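Local atomic coordinates of pyridoxamine 5-phosphate-dependent dehydrase (Escherichia coli, PDB entry 3B8X), a protein that catalyses removal of the C3'-hydroxyl group from GDP-4-keto-6-deoxy-D-mannose by a combined transamination and deoxygenation on the way to L-colitose. Residues E82-A87 against L114-E119; I132-V135 against P141-F144; D145-I150 against I156-D161. The protein carries 1 engineered substitution. All coordinates share one frame; numbering follows the deposited sequence.

Contact 1 of 3, residues E82-A87 against L114-E119; sequences EIIVPA and LNIDIE
The flat peptide that links V85 to P86, together with the pyrrolidine ring following it, offers one broad face to I116. The terminal methyl of I116 comes down on the peptide part of that face, CD1 standing 3.9 Å from P86 N and 4.1 Å from V85 C, almost directly above the bond between them. The branch point of the same side chain covers the ring part, with I116 CB 3.9 Å from P86 CB. The carbonyl carbon of P86 leaves the ring on the opposite face, and its oxygen is hydrogen-bonded to Y94 OH of helix 91-99.

I116 can lie along the strand because it is stretched out: CG1 is anti to the backbone N (chi1 -167°) and the chain continues extended to CD1. That reach brings CD1 back to I84, whose CG2 meets it at 3.9 Å, the two side chains crossing at about a right angle. I84 and P86 point toward the incoming loop, whereas V85 between them turns away to touch Y94 and L97, as the alternation of a beta strand demands. V107 of the neighbouring strand 103-107 touches both isoleucines and extends the apolar patch.

The polar groups of the incoming chain work beside the contact. N115 is bonded through its amide to the backbone of L137 and N140, and D117 is the N-cap of helix 118-124, with OD2 also bonded to S120 OG. Between the two segments themselves the contact is van der Waals alone, a buried and undirected interface of 132 Å². Its chemistry implies that shape seats I116 on strand 82-86, while the hydrogen bonds of the residues on either side of it probably help to set the course of its backbone.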
loop_
_atom_site.group_PDB
_atom_site.type_symbol
_atom_site.label_atom_id
_atom_site.label_comp_id
_atom_site.label_asym_id
_atom_site.label_seq_id
_atom_site.Cartn_x
_atom_site.Cartn_y
_atom_site.Cartn_z
ATOM N N GLU B 82 3.439 -19.454 -15.435
ATOM C CA GLU B 82 4.767 -18.927 -15.745
ATOM C C GLU B 82 4.831 -17.489 -16.270
ATOM O O GLU B 82 4.164 -17.133 -17.254
ATOM C CB GLU B 82 5.544 -19.850 -16.690
ATOM C CG GLU B 82 6.976 -19.324 -16.993
ATOM C CD GLU B 82 7.719 -20.154 -18.035
ATOM O OE1 GLU B 82 8.093 -21.303 -17.688
ATOM O OE2 GLU B 82 7.887 -19.670 -19.187
ATOM N N ILE B 83 5.675 -16.691 -15.606
ATOM C CA ILE B 83 5.946 -15.302 -15.984
ATOM C C ILE B 83 7.485 -15.113 -16.027
ATOM O O ILE B 83 8.223 -15.520 -15.099
ATOM C CB ILE B 83 5.224 -14.245 -15.071
ATOM C CG1 ILE B 83 5.538 -12.819 -15.533
ATOM C CG2 ILE B 83 5.648 -14.356 -13.620
ATOM C CD1 ILE B 83 4.370 -11.858 -15.478
ATOM N N ILE B 84 7.958 -14.533 -17.136
ATOM C CA ILE B 84 9.387 -14.281 -17.366
ATOM C C ILE B 84 9.639 -12.794 -17.035
ATOM O O ILE B 84 8.821 -11.928 -17.344
ATOM C CB ILE B 84 9.703 -14.433 -18.890
ATOM C CG1 ILE B 84 9.692 -15.901 -19.319
ATOM C CG2 ILE B 84 11.011 -13.743 -19.278
ATOM C CD1 ILE B 84 9.635 -16.059 -20.825
ATOM N N VAL B 85 10.753 -12.508 -16.378
ATOM C CA VAL B 85 11.128 -11.137 -16.036
ATOM C C VAL B 85 12.646 -11.074 -16.248
ATOM O O VAL B 85 13.327 -12.114 -16.118
ATOM C CB VAL B 85 10.972 -10.885 -14.515
ATOM C CG1 VAL B 85 9.520 -10.781 -14.143
ATOM C CG2 VAL B 85 11.652 -11.985 -13.726
ATOM N N PRO B 86 13.176 -9.871 -16.489
ATOM C CA PRO B 86 14.639 -9.686 -16.583
ATOM C C PRO B 86 15.246 -9.840 -15.188
ATOM O O PRO B 86 14.551 -9.776 -14.168
ATOM C CB PRO B 86 14.780 -8.235 -17.064
ATOM C CG PRO B 86 13.552 -7.556 -16.513
ATOM C CD PRO B 86 12.452 -8.602 -16.695
ATOM N N ALA B 87 16.544 -10.083 -15.161
ATOM C CA ALA B 87 17.325 -10.355 -13.969
ATOM C C ALA B 87 17.610 -9.110 -13.162
ATOM O O ALA B 87 18.092 -9.214 -12.050
ATOM C CB ALA B 87 18.661 -11.029 -14.356
ATOM N N LEU B 114 20.832 -2.722 -20.927
ATOM C CA LEU B 114 20.478 -2.970 -19.520
ATOM C C LEU B 114 19.132 -3.607 -19.417
ATOM O O LEU B 114 18.712 -3.952 -18.319
ATOM C CB LEU B 114 20.496 -1.705 -18.642
ATOM C CG LEU B 114 21.800 -0.884 -18.647
ATOM C CD1 LEU B 114 21.694 0.174 -17.560
ATOM C CD2 LEU B 114 23.033 -1.793 -18.481
ATOM N N ASN B 115 18.484 -3.803 -20.564
ATOM C CA ASN B 115 17.160 -4.468 -20.607
ATOM C C ASN B 115 17.296 -5.970 -20.901
ATOM O O ASN B 115 18.429 -6.461 -21.119
ATOM C CB ASN B 115 16.221 -3.757 -21.586
ATOM C CG ASN B 115 15.789 -2.389 -21.081
ATOM O OD1 ASN B 115 15.719 -2.144 -19.882
ATOM N ND2 ASN B 115 15.529 -1.489 -21.995
ATOM N N ILE B 116 16.184 -6.702 -20.772
ATOM C CA ILE B 116 16.168 -8.154 -20.954
ATOM C C ILE B 116 16.840 -8.522 -22.299
ATOM O O ILE B 116 16.650 -7.847 -23.292
ATOM C CB ILE B 116 14.728 -8.682 -20.950
ATOM C CG1 ILE B 116 14.688 -10.225 -20.818
ATOM C CG2 ILE B 116 14.056 -8.212 -22.185
ATOM C CD1 ILE B 116 13.383 -10.800 -20.302
ATOM N N ASP B 117 17.677 -9.540 -22.270
ATOM C CA ASP B 117 18.369 -9.928 -23.462
ATOM C C ASP B 117 17.400 -10.498 -24.454
ATOM O O ASP B 117 16.743 -11.495 -24.197
ATOM C CB ASP B 117 19.424 -10.954 -23.139
ATOM C CG ASP B 117 20.264 -11.238 -24.326
ATOM O OD1 ASP B 117 20.818 -10.276 -24.871
ATOM O OD2 ASP B 117 20.278 -12.378 -24.792
ATOM N N ILE B 118 17.291 -9.864 -25.602
ATOM C CA ILE B 118 16.345 -10.351 -26.577
ATOM C C ILE B 118 16.563 -11.790 -27.004
ATOM O O ILE B 118 15.653 -12.630 -26.950
ATOM C CB ILE B 118 16.332 -9.441 -27.755
ATOM C CG1 ILE B 118 15.807 -8.099 -27.265
ATOM C CG2 ILE B 118 15.531 -10.085 -28.905
ATOM C CD1 ILE B 118 14.310 -8.116 -26.969
ATOM N N GLU B 119 17.776 -12.079 -27.445
ATOM C CA GLU B 119 18.039 -13.441 -27.831
ATOM C C GLU B 119 17.682 -14.379 -26.695
ATOM O O GLU B 119 17.037 -15.399 -26.918
ATOM C CB GLU B 119 19.482 -13.630 -28.255
ATOM C CG GLU B 119 19.685 -13.185 -29.679
ATOM C CD GLU B 119 18.602 -13.689 -30.627
ATOM O OE1 GLU B 119 18.533 -14.923 -30.816
ATOM O OE2 GLU B 119 17.846 -12.858 -31.195
#

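Contact 2 of 3, residues I132-V135 against P141-F144; sequences ILTV and PNNF
T134 and N142 are the residues whose backbones come nearest, with CA atoms 7.4 Å apart, where the end of strand 129-135 faces the irregular chain leading into helix 144-151. Side chains must bridge such a gap, and the amide of N142 does most of the work. Its ND2 donates to V135 O over 3.0 Å with an N-H...O angle of 159°. The oxygen lies close to the plane of the amide, yet the donor stands well above the carbonyl plane, 72° out of it, and so approaches from over the C=O group. The same nitrogen also donates to N136 OD1. At the other end of the amide, N142 OD1 accepts from a water 2.9 Å away, which in turn accepts from V135 N at 3.0 Å.

T134 meets the second partner, F144. Its hydroxyl sits between the backbone N and the carbonyl carbon (chi1 63°), and from there OG1 comes to the edge of the phenyl ring, in its plane, 3.5 Å from CE2. The strong polar partner of that hydroxyl is L159 O on the adjoining strand. One face of the ring is covered near its rim by N142 CB, 3.7 Å above the plane, and F144 stacks with F178 as well, so the ring has neighbours at both edge and face.

Donor and acceptor ends of the N142 amide thus serve the carbonyl and the N-H of one residue, V135, the former directly and the latter through water. The chemistry implies a defined amide orientation, since turning it over would set OD1 against V135 O. It also implies that a strand end whose valine side chain lies about 4 Å, nearest atoms, from the bound cofactor adduct is tied to the loop beyond it.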
loop_
_atom_site.group_PDB
_atom_site.type_symbol
_atom_site.label_atom_id
_atom_site.label_comp_id
_atom_site.label_asym_id
_atom_site.label_seq_id
_atom_site.Cartn_x
_atom_site.Cartn_y
_atom_site.Cartn_z
ATOM N N ILE B 132 4.947 -11.989 -19.854
ATOM C CA ILE B 132 6.286 -11.442 -19.903
ATOM C C ILE B 132 6.188 -10.065 -19.241
ATOM O O ILE B 132 5.538 -9.158 -19.753
ATOM C CB ILE B 132 6.771 -11.253 -21.353
ATOM C CG1 ILE B 132 6.517 -12.515 -22.178
ATOM C CG2 ILE B 132 8.268 -10.866 -21.389
ATOM C CD1 ILE B 132 7.625 -12.802 -23.168
ATOM N N LEU B 133 6.825 -9.936 -18.088
ATOM C CA LEU B 133 6.844 -8.661 -17.368
ATOM C C LEU B 133 8.152 -7.924 -17.742
ATOM O O LEU B 133 9.223 -8.162 -17.188
ATOM C CB LEU B 133 6.757 -8.883 -15.855
ATOM C CG LEU B 133 6.945 -7.607 -15.029
ATOM C CD1 LEU B 133 5.954 -6.524 -15.478
ATOM C CD2 LEU B 133 6.828 -7.858 -13.554
ATOM N N THR B 134 8.045 -7.072 -18.748
ATOM C CA THR B 134 9.162 -6.301 -19.253
ATOM C C THR B 134 9.374 -5.175 -18.265
ATOM O O THR B 134 8.468 -4.818 -17.512
ATOM C CB THR B 134 8.913 -5.711 -20.699
ATOM O OG1 THR B 134 7.818 -4.758 -20.749
ATOM C CG2 THR B 134 8.667 -6.846 -21.695
ATOM N N VAL B 135 10.584 -4.652 -18.246
ATOM C CA VAL B 135 10.913 -3.528 -17.376
ATOM C C VAL B 135 11.811 -2.624 -18.218
ATOM O O VAL B 135 12.805 -3.099 -18.751
ATOM C CB VAL B 135 11.751 -3.987 -16.161
ATOM C CG1 VAL B 135 12.220 -2.765 -15.340
ATOM C CG2 VAL B 135 10.966 -4.979 -15.301
ATOM N N PRO B 141 13.499 2.198 -23.027
ATOM C CA PRO B 141 12.423 1.253 -23.364
ATOM C C PRO B 141 12.990 -0.024 -23.986
ATOM O O PRO B 141 14.061 -0.033 -24.626
ATOM C CB PRO B 141 11.626 1.986 -24.457
ATOM C CG PRO B 141 12.608 2.920 -25.126
ATOM C CD PRO B 141 13.719 3.202 -24.092
ATOM N N ASN B 142 12.226 -1.097 -23.842
ATOM C CA ASN B 142 12.596 -2.360 -24.477
ATOM C C ASN B 142 12.335 -2.226 -25.962
ATOM O O ASN B 142 11.602 -1.329 -26.380
ATOM C CB ASN B 142 11.689 -3.467 -23.949
ATOM C CG ASN B 142 12.127 -3.946 -22.624
ATOM O OD1 ASN B 142 12.905 -4.900 -22.574
ATOM N ND2 ASN B 142 11.807 -3.177 -21.543
ATOM N N ASN B 143 12.874 -3.134 -26.768
ATOM C CA ASN B 143 12.529 -3.059 -28.165
ATOM C C ASN B 143 11.295 -3.898 -28.329
ATOM O O ASN B 143 11.370 -5.119 -28.428
ATOM C CB ASN B 143 13.660 -3.509 -29.097
ATOM C CG ASN B 143 13.200 -3.574 -30.532
ATOM O OD1 ASN B 143 12.016 -3.758 -30.780
ATOM N ND2 ASN B 143 14.112 -3.395 -31.480
ATOM N N PHE B 144 10.151 -3.238 -28.283
ATOM C CA PHE B 144 8.863 -3.913 -28.323
ATOM C C PHE B 144 8.545 -4.657 -29.613
ATOM O O PHE B 144 7.817 -5.635 -29.596
ATOM C CB PHE B 144 7.740 -3.015 -27.802
ATOM C CG PHE B 144 7.847 -2.761 -26.324
ATOM C CD1 PHE B 144 8.323 -1.553 -25.833
ATOM C CD2 PHE B 144 7.557 -3.787 -25.429
ATOM C CE1 PHE B 144 8.484 -1.356 -24.439
ATOM C CE2 PHE B 144 7.668 -3.590 -24.051
ATOM C CZ PHE B 144 8.153 -2.399 -23.566
HETATM O O HOH W 1 12.421 -6.214 -20.021
#

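Contact 3 of 3, residues D145-I150 against I156-D161. With G4M ([(2R,3S,4R,5R)-5-(2-amino-6-oxo-1,6-dihydro-9H-purin-9-yl)-3,4-dihydroxytetrahydrofuran-2-yl]methyl (2R,3S,4S,5S,6R)-3,4-dihydroxy-5-[({3-hydroxy-2-methyl-5-[(phosphonooxy)methyl]pyridin-4-yl}methyl)amino]-6-methyltetrahydro-2H-pyran-2-yl dihydrogen diphosphate), chain O.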
loop_
_atom_site.group_PDB
_atom_site.type_symbol
_atom_site.label_atom_id
_atom_site.label_comp_id
_atom_site.label_asym_id
_atom_site.label_seq_id
_atom_site.Cartn_x
_atom_site.Cartn_y
_atom_site.Cartn_z
ATOM N N ASP B 145 9.182 -4.243 -30.703
ATOM C CA ASP B 145 9.022 -4.951 -31.975
ATOM C C ASP B 145 9.619 -6.338 -31.800
ATOM O O ASP B 145 8.969 -7.363 -32.048
ATOM C CB ASP B 145 9.829 -4.236 -33.061
ATOM C CG ASP B 145 9.128 -2.997 -33.590
ATOM O OD1 ASP B 145 7.915 -2.842 -33.338
ATOM O OD2 ASP B 145 9.793 -2.169 -34.251
ATOM N N GLU B 146 10.878 -6.381 -31.387
ATOM C CA GLU B 146 11.499 -7.682 -31.211
ATOM C C GLU B 146 10.691 -8.517 -30.243
ATOM O O GLU B 146 10.562 -9.739 -30.412
ATOM C CB GLU B 146 12.929 -7.527 -30.637
ATOM C CG GLU B 146 13.890 -6.755 -31.529
ATOM C CD GLU B 146 13.941 -7.290 -32.947
ATOM O OE1 GLU B 146 15.039 -7.713 -33.373
ATOM O OE2 GLU B 146 12.893 -7.267 -33.633
ATOM N N ILE B 147 10.232 -7.864 -29.177
ATOM C CA ILE B 147 9.497 -8.575 -28.141
ATOM C C ILE B 147 8.182 -9.122 -28.660
ATOM O O ILE B 147 7.823 -10.277 -28.418
ATOM C CB ILE B 147 9.245 -7.690 -26.929
ATOM C CG1 ILE B 147 10.555 -7.552 -26.165
ATOM C CG2 ILE B 147 8.162 -8.292 -26.050
ATOM C CD1 ILE B 147 10.449 -6.743 -24.984
ATOM N N ASN B 148 7.461 -8.279 -29.385
ATOM C CA ASN B 148 6.196 -8.722 -29.943
ATOM C C ASN B 148 6.364 -9.830 -30.987
ATOM O O ASN B 148 5.522 -10.728 -31.086
ATOM C CB ASN B 148 5.437 -7.524 -30.497
ATOM C CG ASN B 148 4.638 -6.823 -29.417
ATOM O OD1 ASN B 148 4.082 -7.485 -28.535
ATOM N ND2 ASN B 148 4.615 -5.490 -29.441
ATOM N N LYS B 149 7.481 -9.811 -31.711
ATOM C CA LYS B 149 7.778 -10.856 -32.694
ATOM C C LYS B 149 7.898 -12.184 -31.964
ATOM O O LYS B 149 7.317 -13.197 -32.366
ATOM C CB LYS B 149 9.110 -10.579 -33.383
ATOM C CG LYS B 149 9.058 -9.442 -34.370
ATOM C CD LYS B 149 10.289 -9.451 -35.268
ATOM C CE LYS B 149 9.914 -9.199 -36.729
ATOM N NZ LYS B 149 9.353 -7.829 -36.966
ATOM N N ILE B 150 8.692 -12.172 -30.899
ATOM C CA ILE B 150 8.891 -13.351 -30.066
ATOM C C ILE B 150 7.536 -13.924 -29.610
ATOM O O ILE B 150 7.310 -15.137 -29.703
ATOM C CB ILE B 150 9.805 -13.037 -28.848
ATOM C CG1 ILE B 150 11.202 -12.585 -29.299
ATOM C CG2 ILE B 150 9.987 -14.292 -27.967
ATOM C CD1 ILE B 150 12.206 -12.429 -28.086
ATOM N N ILE B 156 0.349 -14.970 -24.657
ATOM C CA ILE B 156 1.297 -14.541 -23.617
ATOM C C ILE B 156 1.021 -13.082 -23.319
ATOM O O ILE B 156 1.089 -12.240 -24.206
ATOM C CB ILE B 156 2.757 -14.612 -24.096
ATOM C CG1 ILE B 156 3.135 -16.059 -24.438
ATOM C CG2 ILE B 156 3.679 -14.057 -23.004
ATOM C CD1 ILE B 156 4.125 -16.166 -25.609
ATOM N N ILE B 157 0.668 -12.781 -22.084
ATOM C CA ILE B 157 0.370 -11.399 -21.765
ATOM C C ILE B 157 1.680 -10.610 -21.637
ATOM O O ILE B 157 2.671 -11.088 -21.028
ATOM C CB ILE B 157 -0.336 -11.298 -20.412
ATOM C CG1 ILE B 157 -1.691 -11.985 -20.437
ATOM C CG2 ILE B 157 -0.459 -9.833 -20.008
ATOM C CD1 ILE B 157 -2.011 -12.718 -19.140
ATOM N N LEU B 158 1.637 -9.371 -22.119
ATOM C CA LEU B 158 2.777 -8.473 -21.990
ATOM C C LEU B 158 2.419 -7.391 -20.975
ATOM O O LEU B 158 1.362 -6.702 -21.110
ATOM C CB LEU B 158 3.060 -7.794 -23.339
ATOM C CG LEU B 158 4.130 -6.715 -23.362
ATOM C CD1 LEU B 158 5.507 -7.298 -23.045
ATOM C CD2 LEU B 158 4.124 -5.968 -24.654
ATOM N N LEU B 159 3.315 -7.235 -19.985
ATOM C CA LEU B 159 3.127 -6.190 -18.964
ATOM C C LEU B 159 4.358 -5.331 -19.007
ATOM O O LEU B 159 5.381 -5.847 -19.373
ATOM C CB LEU B 159 3.111 -6.828 -17.597
ATOM C CG LEU B 159 1.874 -7.737 -17.530
ATOM C CD1 LEU B 159 1.911 -8.577 -16.269
ATOM C CD2 LEU B 159 0.599 -6.909 -17.683
ATOM N N GLU B 160 4.305 -4.067 -18.593
ATOM C CA GLU B 160 5.535 -3.279 -18.534
ATOM C C GLU B 160 5.590 -2.689 -17.152
ATOM O O GLU B 160 4.574 -2.222 -16.636
ATOM C CB GLU B 160 5.449 -2.051 -19.436
ATOM C CG GLU B 160 5.767 -2.283 -20.900
ATOM C CD GLU B 160 5.501 -1.036 -21.728
ATOM O OE1 GLU B 160 6.395 -0.170 -21.845
ATOM O OE2 GLU B 160 4.363 -0.871 -22.219
ATOM N N ASP B 161 6.764 -2.709 -16.543
ATOM C CA ASP B 161 6.948 -2.008 -15.290
ATOM C C ASP B 161 7.668 -0.770 -15.859
ATOM O O ASP B 161 8.790 -0.891 -16.335
ATOM C CB ASP B 161 7.846 -2.792 -14.310
ATOM C CG ASP B 161 8.309 -1.920 -13.111
ATOM O OD1 ASP B 161 8.235 -0.684 -13.284
ATOM O OD2 ASP B 161 8.723 -2.456 -12.028
HETATM O OP3 G4M O . 9.409 3.763 -5.489
HETATM P PL G4M O . 8.020 3.267 -6.068
HETATM O OP1 G4M O . 7.216 2.303 -5.039
HETATM O OP2 G4M O . 7.112 4.548 -6.410
HETATM O OP4 G4M O . 8.281 2.531 -7.498
HETATM C C5B G4M O . 8.806 1.261 -7.237
HETATM C C5L G4M O . 9.543 0.834 -8.449
HETATM C C6L G4M O . 8.980 -0.125 -9.280
HETATM N N1L G4M O . 9.650 -0.556 -10.324
HETATM C C2L G4M O . 10.849 -0.123 -10.645
HETATM C C2A G4M O . 11.580 -0.709 -11.830
HETATM C C3L G4M O . 11.485 0.868 -9.904
HETATM O O3L G4M O . 12.744 1.220 -10.245
HETATM C C4L G4M O . 10.786 1.395 -8.771
HETATM C C4A G4M O . 11.349 2.380 -7.947
HETATM N N4A G4M O . 12.570 2.770 -8.160
HETATM C C4G G4M O . 13.091 3.843 -7.390
HETATM C C5G G4M O . 14.575 3.688 -7.153
HETATM C C6G G4M O . 15.306 3.412 -8.467
HETATM O O5G G4M O . 14.937 4.996 -6.720
HETATM C C3G G4M O . 12.425 3.930 -6.007
HETATM O O3G G4M O . 11.519 5.026 -6.035
HETATM C C2G G4M O . 13.506 4.221 -4.925
HETATM O O2G G4M O . 12.922 4.675 -3.700
HETATM C C1G G4M O . 14.473 5.276 -5.407
HETATM O O1G G4M O . 15.638 5.121 -4.606
HETATM P P2 G4M O . 16.437 6.417 -4.145
HETATM O O3P G4M O . 16.675 7.398 -5.408
HETATM O O4P G4M O . 17.916 5.936 -3.684
HETATM O OPP G4M O . 15.488 7.034 -2.996
HETATM P P G4M O . 16.190 8.204 -2.147
HETATM O O1P G4M O . 17.623 7.930 -1.449
HETATM O O2P G4M O . 15.084 8.412 -1.021
HETATM O "O5'" G4M O . 16.088 9.565 -2.945
HETATM C "C5'" G4M O . 17.228 9.772 -3.751
HETATM C "C4'" G4M O . 17.742 11.172 -3.453
HETATM O "O4'" G4M O . 16.615 12.091 -3.343
HETATM C "C3'" G4M O . 18.455 11.194 -2.081
HETATM O "O3'" G4M O . 19.478 12.175 -2.176
HETATM C "C2'" G4M O . 17.335 11.620 -1.107
HETATM O "O2'" G4M O . 17.927 12.326 -0.009
HETATM C "C1'" G4M O . 16.578 12.602 -1.990
HETATM N N9 G4M O . 15.191 12.769 -1.545
HETATM C C8 G4M O . 14.228 11.811 -1.569
HETATM N N7 G4M O . 13.106 12.352 -1.133
HETATM C C4 G4M O . 14.642 13.946 -1.101
HETATM C C5 G4M O . 13.279 13.680 -0.830
HETATM C C6 G4M O . 12.439 14.751 -0.357
HETATM O O6 G4M O . 11.251 14.614 -0.107
HETATM N N3 G4M O . 15.133 15.171 -0.896
HETATM C C2 G4M O . 14.352 16.138 -0.442
HETATM N N1 G4M O . 13.020 15.956 -0.171
HETATM N N2 G4M O . 14.885 17.370 -0.225
#
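D161 OD2, at the end of strand 157-161, meets three partners: N1L, the pyridine nitrogen of the bound cofactor adduct, lies 2.7 Å from it, and T93 OG1 and N62 ND2 are hydrogen-bonded to it. The other carboxylate oxygen, OD1, is engaged by the backbone N of C163, which probably limits rotation of the carboxylate. An aspartate facing the pyridine nitrogen is a hallmark of fold-type I pyridoxal phosphate enzymes, to which this family belongs.

At the other end of the strand the contact with helix 144-151 is apolar and modest, 109 Å² in all. L158 stretches away from the sheet with CG anti to its own nitrogen (chi1 174°), a pose that presents its two methyls to different residues of the helix. CD1 touches I147 CG2 at 4.1 Å, the side chains meeting at about a right angle. CD2 lies 4.2 Å from N148 OD1, whose amide bends in from the exposed flank of the helix to cover the leucine's side without bonding to it.

Helix 144-151 joins the neighbouring parallel strands 129-135 and 157-161 as the connection of a beta-alpha-beta unit. L158 lies between the helix and the sheet, also touching T134 and F144, while I147 and I150 also touch L121 of helix 118-124. By strand alternation D161 points to the sheet face opposite L158, the side of helix 91-99.

In the fold
From the N terminus, contact 1 comes first: 82-87 and 114-119 close a loop of 26 residues that holds helix 91-99 and strand 103-107. Contact 2 then closes a short loop, with five residues between its segments, from the end of strand 129-135 to the start of helix 144-151, and contact 3 closes the five-residue connection from that helix to strand 157-161. The three follow in series, none enclosing or crossing another. Strand 129-135 lies between strands 82-86 and 157-161 in the large mixed sheet, with probable backbone bonds from I84 O to L133 N and from T134 O to D161 N. Outside the sheet, I118 packs on I147 and I150, joining contacts 1 and 3.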